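Local coordinates for DUF1214 domain-containing protein (Burkholderia cenocepacia, PDB 6ANS) that is of unknown function but in the crystal holds a sodium ion and a phosphate ion between the two similar halves of its fold, at residues 104-107 / 108-111; 196-200 / 201-205. One frame throughout, in Å; residues are numbered along the deposited sequence.

Interaction 1 of 2, residues 104-107 / 108-111. With NA (sodium ion), chain F; PO4 (phosphate ion), chain E.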
ATOM      1  N   ALA A 104      -1.560  -7.580 -17.050  1.00 23.74           N
ATOM      2  CA  ALA A 104      -0.186  -7.710 -17.538  1.00 27.35           C
ATOM      3  C   ALA A 104       0.631  -6.484 -17.128  1.00 21.34           C
ATOM      4  O   ALA A 104       1.100  -5.702 -17.958  1.00 29.72           O
ATOM      5  CB  ALA A 104      -0.149  -7.931 -19.058  1.00 23.56           C
ATOM      6  N   ASP A 105       0.751  -6.317 -15.816  1.00 20.81           N
ATOM      7  CA  ASP A 105       1.586  -5.275 -15.230  1.00 21.95           C
ATOM      8  C   ASP A 105       3.013  -5.415 -15.731  1.00 26.04           C
ATOM      9  O   ASP A 105       3.561  -6.516 -15.750  1.00 24.02           O
ATOM     10  CB  ASP A 105       1.565  -5.366 -13.703  1.00 22.43           C
ATOM     11  CG  ASP A 105       2.000  -6.747 -13.194  1.00 28.03           C
ATOM     12  OD1 ASP A 105       1.303  -7.733 -13.514  1.00 25.60           O
ATOM     13  OD2 ASP A 105       3.047  -6.854 -12.504  1.00 27.68           O
ATOM     14  N   ASN A 106       3.592  -4.303 -16.185  1.00 21.25           N
ATOM     15  CA  ASN A 106       4.959  -4.310 -16.687  1.00 25.83           C
ATOM     16  C   ASN A 106       5.937  -4.327 -15.519  1.00 22.77           C
ATOM     17  O   ASN A 106       6.053  -3.324 -14.805  1.00 25.22           O
ATOM     18  CB  ASN A 106       5.215  -3.089 -17.567  1.00 23.93           C
ATOM     19  CG  ASN A 106       6.545  -3.175 -18.305  1.00 25.24           C
ATOM     20  OD1 ASN A 106       7.423  -3.957 -17.934  1.00 23.01           O
ATOM     21  ND2 ASN A 106       6.679  -2.394 -19.383  1.00 23.26           N
ATOM     22  N   PRO A 107       6.683  -5.415 -15.313  1.00 25.71           N
ATOM     23  CA  PRO A 107       7.611  -5.449 -14.168  1.00 24.49           C
ATOM     24  C   PRO A 107       8.697  -4.386 -14.263  1.00 27.83           C
ATOM     25  O   PRO A 107       9.213  -3.956 -13.229  1.00 28.39           O
ATOM     26  CB  PRO A 107       8.202  -6.867 -14.226  1.00 24.50           C
ATOM     27  CG  PRO A 107       7.243  -7.664 -15.070  1.00 22.61           C
ATOM     28  CD  PRO A 107       6.718  -6.668 -16.089  1.00 22.50           C
ATOM     29  N   ASP A 108       9.012  -3.897 -15.460  1.00 30.53           N
ATOM     30  CA  ASP A 108      10.031  -2.868 -15.638  1.00 26.06           C
ATOM     31  C   ASP A 108       9.500  -1.462 -15.447  1.00 26.45           C
ATOM     32  O   ASP A 108      10.239  -0.501 -15.690  1.00 27.82           O
ATOM     33  CB  ASP A 108      10.657  -2.984 -17.025  1.00 23.93           C
ATOM     34  CG  ASP A 108      11.385  -4.282 -17.199  1.00 24.53           C
ATOM     35  OD1 ASP A 108      12.070  -4.693 -16.229  1.00 30.32           O
ATOM     36  OD2 ASP A 108      11.228  -4.913 -18.258  1.00 32.74           O
ATOM     37  N   ASN A 109       8.256  -1.322 -15.009  1.00 27.52           N
ATOM     38  CA  ASN A 109       7.629  -0.024 -14.837  1.00 27.45           C
ATOM     39  C   ASN A 109       7.534   0.344 -13.364  1.00 22.85           C
ATOM     40  O   ASN A 109       7.244  -0.500 -12.512  1.00 26.77           O
ATOM     41  CB  ASN A 109       6.209  -0.015 -15.420  1.00 27.92           C
ATOM     42  CG  ASN A 109       6.175   0.214 -16.916  1.00 27.35           C
ATOM     43  OD1 ASN A 109       7.210   0.199 -17.584  1.00 26.31           O
ATOM     44  ND2 ASN A 109       4.954   0.396 -17.466  1.00 23.96           N
ATOM     45  N   LEU A 110       7.729   1.628 -13.094  1.00 26.15           N
ATOM     46  CA  LEU A 110       7.131   2.309 -11.955  1.00 22.11           C
ATOM     47  C   LEU A 110       5.841   2.952 -12.460  1.00 28.52           C
ATOM     48  O   LEU A 110       5.879   3.833 -13.326  1.00 25.82           O
ATOM     49  CB  LEU A 110       8.065   3.371 -11.384  1.00 28.90           C
ATOM     50  CG  LEU A 110       7.521   4.213 -10.219  1.00 30.76           C
ATOM     51  CD1 LEU A 110       7.045   3.347  -9.094  1.00 39.32           C
ATOM     52  CD2 LEU A 110       8.551   5.244  -9.724  1.00 36.81           C
ATOM     53  N   TYR A 111       4.707   2.471 -11.970  1.00 20.39           N
ATOM     54  CA  TYR A 111       3.421   3.060 -12.308  1.00 28.08           C
ATOM     55  C   TYR A 111       3.039   4.060 -11.237  1.00 27.40           C
ATOM     56  O   TYR A 111       3.193   3.795 -10.038  1.00 20.88           O
ATOM     57  CB  TYR A 111       2.305   2.020 -12.395  1.00 22.07           C
ATOM     58  CG  TYR A 111       2.371   1.040 -13.531  1.00 23.31           C
ATOM     59  CD1 TYR A 111       1.910   1.386 -14.803  1.00 22.70           C
ATOM     60  CD2 TYR A 111       2.827  -0.261 -13.324  1.00 20.09           C
ATOM     61  CE1 TYR A 111       1.940   0.474 -15.849  1.00 20.88           C
ATOM     62  CE2 TYR A 111       2.855  -1.185 -14.363  1.00 26.31           C
ATOM     63  CZ  TYR A 111       2.404  -0.804 -15.625  1.00 23.69           C
ATOM     64  OH  TYR A 111       2.422  -1.704 -16.651  1.00 21.12           O
TER
HETATM   65 NA    NA F 402      -0.507  -4.061 -18.720  1.00 26.48          NA
HETATM   66  P   PO4 E 401       1.595  -1.429 -20.019  1.00 22.15           P
HETATM   67  O1  PO4 E 401       2.720  -1.497 -21.022  1.00 27.04           O
HETATM   68  O2  PO4 E 401       1.382  -2.816 -19.502  1.00 21.12           O
HETATM   69  O3  PO4 E 401       1.915  -0.481 -18.891  1.00 24.84           O
HETATM   70  O4  PO4 E 401       0.380  -0.923 -20.755  1.00 24.24           O
HETATM   71  O   HOH W   1       4.979  -0.129 -20.193  1.00 18.14           O
HETATM   72  O   HOH W   2       4.958  -2.584 -11.964  1.00 24.90           O
HETATM   73  O   HOH W   3       7.868  -2.879 -10.360  1.00 51.56           O
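Asn106 to Asn109 form a type I beta turn, closed by the Asn109 N to Asn106 O bond of 3.0 Å, and the chain then enters strand 109-115. The Asn106 side chain adds a second bond to the same turn. Asn106 OD1 accepts Asp108 N at 2.9 Å, the donor standing above the amide plane. CG lies anti to the backbone N (chi1 -170°), which brings the amide back over the turn. The Asn106 and Asn109 side chains cross at about a right angle, their amide planes 34° apart. Both ND2 groups give a hydrogen to one water, which donates to phosphate O1. Asn109 OD1 is taken by Thr196 OG1. Tyr111 reaches back to Asn106. Asn106 N donates to Tyr111 OH at 2.9 Å, in the ring plane. Tyr111 OH donates to phosphate O3 at 2.6 Å, which fixes the hydroxyl between backbone and anion. Ala104 O binds the sodium ion at 2.4 Å, and phosphate O2 is another ligand. Asp108 OD2 accepts hydrogen bonds from Asn305 ND2 and Asn326 ND2. The arrangement is an Asx turn overlapping a type I beta turn, both opened by Asn106, beside a site for phosphate, probably from the crystallisation liquor, completed by Arg194, Tyr278 and Arg366.

Interaction 2 of 2, residues 196-200 / 201-205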
ATOM      1  N   THR A 196       9.573   3.575 -17.277  1.00 23.97           N
ATOM      2  CA  THR A 196       9.997   2.270 -17.761  1.00 24.58           C
ATOM      3  C   THR A 196      11.511   2.172 -17.655  1.00 26.74           C
ATOM      4  O   THR A 196      12.237   2.948 -18.290  1.00 27.32           O
ATOM      5  CB  THR A 196       9.546   2.045 -19.203  1.00 26.60           C
ATOM      6  OG1 THR A 196       8.127   2.189 -19.282  1.00 24.55           O
ATOM      7  CG2 THR A 196       9.936   0.640 -19.661  1.00 31.71           C
ATOM      8  N   PHE A 197      11.986   1.205 -16.880  1.00 26.51           N
ATOM      9  CA  PHE A 197      13.405   1.091 -16.568  1.00 25.72           C
ATOM     10  C   PHE A 197      14.075   0.076 -17.484  1.00 26.79           C
ATOM     11  O   PHE A 197      13.604  -1.063 -17.610  1.00 27.40           O
ATOM     12  CB  PHE A 197      13.612   0.687 -15.106  1.00 26.39           C
ATOM     13  CG  PHE A 197      13.173   1.738 -14.144  1.00 29.33           C
ATOM     14  CD1 PHE A 197      14.031   2.764 -13.787  1.00 25.78           C
ATOM     15  CD2 PHE A 197      11.875   1.734 -13.642  1.00 29.55           C
ATOM     16  CE1 PHE A 197      13.617   3.755 -12.925  1.00 32.97           C
ATOM     17  CE2 PHE A 197      11.446   2.721 -12.776  1.00 28.70           C
ATOM     18  CZ  PHE A 197      12.325   3.740 -12.418  1.00 35.57           C
ATOM     19  N   LEU A 198      15.164   0.489 -18.130  1.00 27.17           N
ATOM     20  CA  LEU A 198      16.044  -0.521 -18.695  1.00 28.55           C
ATOM     21  C   LEU A 198      16.657  -1.351 -17.572  1.00 29.95           C
ATOM     22  O   LEU A 198      16.760  -2.577 -17.682  1.00 32.67           O
ATOM     23  CB  LEU A 198      17.151   0.131 -19.543  1.00 32.15           C
ATOM     24  CG  LEU A 198      16.815   0.775 -20.891  1.00 35.72           C
ATOM     25  CD1 LEU A 198      18.040   1.492 -21.458  1.00 28.74           C
ATOM     26  CD2 LEU A 198      16.264  -0.242 -21.881  1.00 38.00           C
ATOM     27  N   ASP A 199      17.032  -0.695 -16.471  1.00 29.97           N
ATOM     28  CA  ASP A 199      17.762  -1.323 -15.364  1.00 34.44           C
ATOM     29  C   ASP A 199      17.545  -0.443 -14.141  1.00 33.24           C
ATOM     30  O   ASP A 199      18.101   0.659 -14.066  1.00 30.86           O
ATOM     31  CB  ASP A 199      19.253  -1.480 -15.690  1.00 33.21           C
ATOM     32  CG  ASP A 199      20.046  -2.146 -14.560  1.00 44.24           C
ATOM     33  OD1 ASP A 199      19.439  -2.644 -13.591  1.00 42.04           O
ATOM     34  OD2 ASP A 199      21.290  -2.184 -14.646  1.00 47.85           O
ATOM     35  N   ARG A 200      16.710  -0.911 -13.215  1.00 31.05           N
ATOM     36  CA  ARG A 200      16.367  -0.124 -12.036  1.00 42.46           C
ATOM     37  C   ARG A 200      17.574   0.138 -11.144  1.00 43.09           C
ATOM     38  O   ARG A 200      17.581   1.123 -10.395  1.00 41.92           O
ATOM     39  CB  ARG A 200      15.278  -0.860 -11.246  1.00 50.22           C
ATOM     40  CG  ARG A 200      14.243   0.012 -10.553  1.00 57.72           C
ATOM     41  CD  ARG A 200      13.116  -0.865 -10.000  1.00 60.49           C
ATOM     42  NE  ARG A 200      12.285  -1.446 -11.054  1.00 62.67           N
ATOM     43  CZ  ARG A 200      10.980  -1.228 -11.177  1.00 61.33           C
ATOM     44  NH1 ARG A 200      10.358  -0.455 -10.301  1.00 62.22           N
ATOM     45  NH2 ARG A 200      10.293  -1.788 -12.163  1.00 60.96           N
ATOM     46  N   ARG A 201      18.615  -0.690 -11.242  1.00 43.30           N
ATOM     47  CA  ARG A 201      19.771  -0.523 -10.368  1.00 50.40           C
ATOM     48  C   ARG A 201      20.562   0.730 -10.703  1.00 51.65           C
ATOM     49  O   ARG A 201      21.178   1.322  -9.814  1.00 46.56           O
ATOM     50  CB  ARG A 201      20.695  -1.735 -10.469  1.00 57.68           C
ATOM     51  CG  ARG A 201      20.387  -2.849  -9.495  1.00 62.84           C
ATOM     52  CD  ARG A 201      20.384  -4.197 -10.192  1.00 64.15           C
ATOM     53  NE  ARG A 201      20.927  -4.109 -11.539  1.00 58.59           N
ATOM     54  CZ  ARG A 201      22.075  -4.648 -11.920  1.00 61.35           C
ATOM     55  NH1 ARG A 201      22.805  -5.332 -11.048  1.00 69.22           N
ATOM     56  NH2 ARG A 201      22.487  -4.503 -13.174  1.00 54.58           N
ATOM     57  N   THR A 202      20.556   1.149 -11.968  1.00 49.37           N
ATOM     58  CA  THR A 202      21.390   2.257 -12.410  1.00 48.24           C
ATOM     59  C   THR A 202      20.613   3.472 -12.899  1.00 44.75           C
ATOM     60  O   THR A 202      21.229   4.502 -13.221  1.00 42.84           O
ATOM     61  CB  THR A 202      22.324   1.774 -13.513  1.00 42.10           C
ATOM     62  OG1 THR A 202      21.531   1.378 -14.637  1.00 38.97           O
ATOM     63  CG2 THR A 202      23.133   0.591 -13.007  1.00 45.46           C
ATOM     64  N   GLU A 203      19.294   3.390 -12.964  1.00 36.51           N
ATOM     65  CA  GLU A 203      18.465   4.503 -13.386  1.00 36.98           C
ATOM     66  C   GLU A 203      17.771   5.088 -12.170  1.00 39.73           C
ATOM     67  O   GLU A 203      17.482   4.377 -11.204  1.00 42.35           O
ATOM     68  CB  GLU A 203      17.439   4.081 -14.425  1.00 40.79           C
ATOM     69  CG  GLU A 203      18.020   3.816 -15.788  1.00 43.40           C
ATOM     70  CD  GLU A 203      16.994   3.220 -16.718  1.00 47.53           C
ATOM     71  OE1 GLU A 203      16.042   2.622 -16.206  1.00 53.93           O
ATOM     72  OE2 GLU A 203      17.138   3.328 -17.951  1.00 56.80           O
ATOM     73  N   THR A 204      17.616   6.363 -12.178  1.00 35.83           N
ATOM     74  CA  THR A 204      16.976   7.046 -11.074  1.00 32.46           C
ATOM     75  C   THR A 204      15.571   7.437 -11.485  1.00 32.04           C
ATOM     76  O   THR A 204      15.410   8.025 -12.565  1.00 34.26           O
ATOM     77  CB  THR A 204      17.789   8.290 -10.713  1.00 35.16           C
ATOM     78  OG1 THR A 204      19.098   7.889 -10.265  1.00 31.63           O
ATOM     79  CG2 THR A 204      17.093   9.098  -9.628  1.00 34.09           C
ATOM     80  N   PRO A 205      14.543   7.142 -10.677  1.00 27.40           N
ATOM     81  CA  PRO A 205      13.176   7.512 -11.063  1.00 26.03           C
ATOM     82  C   PRO A 205      12.977   9.014 -11.004  1.00 28.71           C
ATOM     83  O   PRO A 205      13.572   9.713 -10.181  1.00 33.80           O
ATOM     84  CB  PRO A 205      12.292   6.817 -10.013  1.00 29.26           C
ATOM     85  CG  PRO A 205      13.148   5.807  -9.341  1.00 26.63           C
ATOM     86  CD  PRO A 205      14.576   6.266  -9.488  1.00 26.87           C
TER
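Phe197 meets Glu203 and Pro205 across the turn. Glu203 OE1 lies at the edge of the ring, 3.1 Å from Phe197 CD1, and Pro205 CG packs 3.8 Å from Phe197 CZ. Arg200 CG sits over the centre of one face of this ring. Leu198 and Asp199 offer their backbone N-H groups to the Glu203 carboxylate. Leu198 N to OE2 and Asp199 N to OE1 are both weak. The Glu203 side chain runs extended beyond CG, which takes its carboxylate back to these amides. Asp199 carries most of the polar contact. Its CG is anti to the backbone N (chi1 -179°), and from there the carboxylate faces Arg201. The salt bridge is side-on and two-pronged. Arg201 NE gives a nearly straight bond of 2.9 Å to the syn lone pair of Asp199 OD1, and Arg201 NH2 reaches Asp199 OD2 at 3.0 Å. The carboxylate of Asp199 and the guanidinium of Arg201 are nearly coplanar, 28° apart. Arg201 N also donates to Asp199 OD1, from above the carboxylate plane, as in an Asx turn. Asp199 O accepts Thr202 N at 3.3 Å and, weakly, Glu203 N. Arg200 sends NH2 to a weak bond with Asn109 O. The loop joins strand 188-196 to strand 207-212. Phe197 and Pro205 rest on Leu110 of strand 109-115, Leu198 touches Phe303 of strand 303-309, and Thr204 N is hydrogen-bonded to Thr130 OG1.

Overall arrangement
Interaction 1 comes first along the chain. The centres of interaction 1 and interaction 2 are about 12 Å apart. Interaction 1 leads into strand 109-115 and interaction 2 leaves strand 188-196, its antiparallel neighbour in the same sheet. Asp108 O and Phe197 N, 2.7 Å apart, probably form a hydrogen bond that carries the pairing past the strand ends. In both interactions an asparagine or aspartate makes an Asx turn. Strand 303-309, from the similarly ordered sheet of the second half, touches both. Their settings differ. Interaction 1 is buried near the chain centre, beside the sodium and phosphate ions, and also meets strand 360-368 of that sheet. Interaction 2 lies at the surface, its centre about 18 Å from the chain centre.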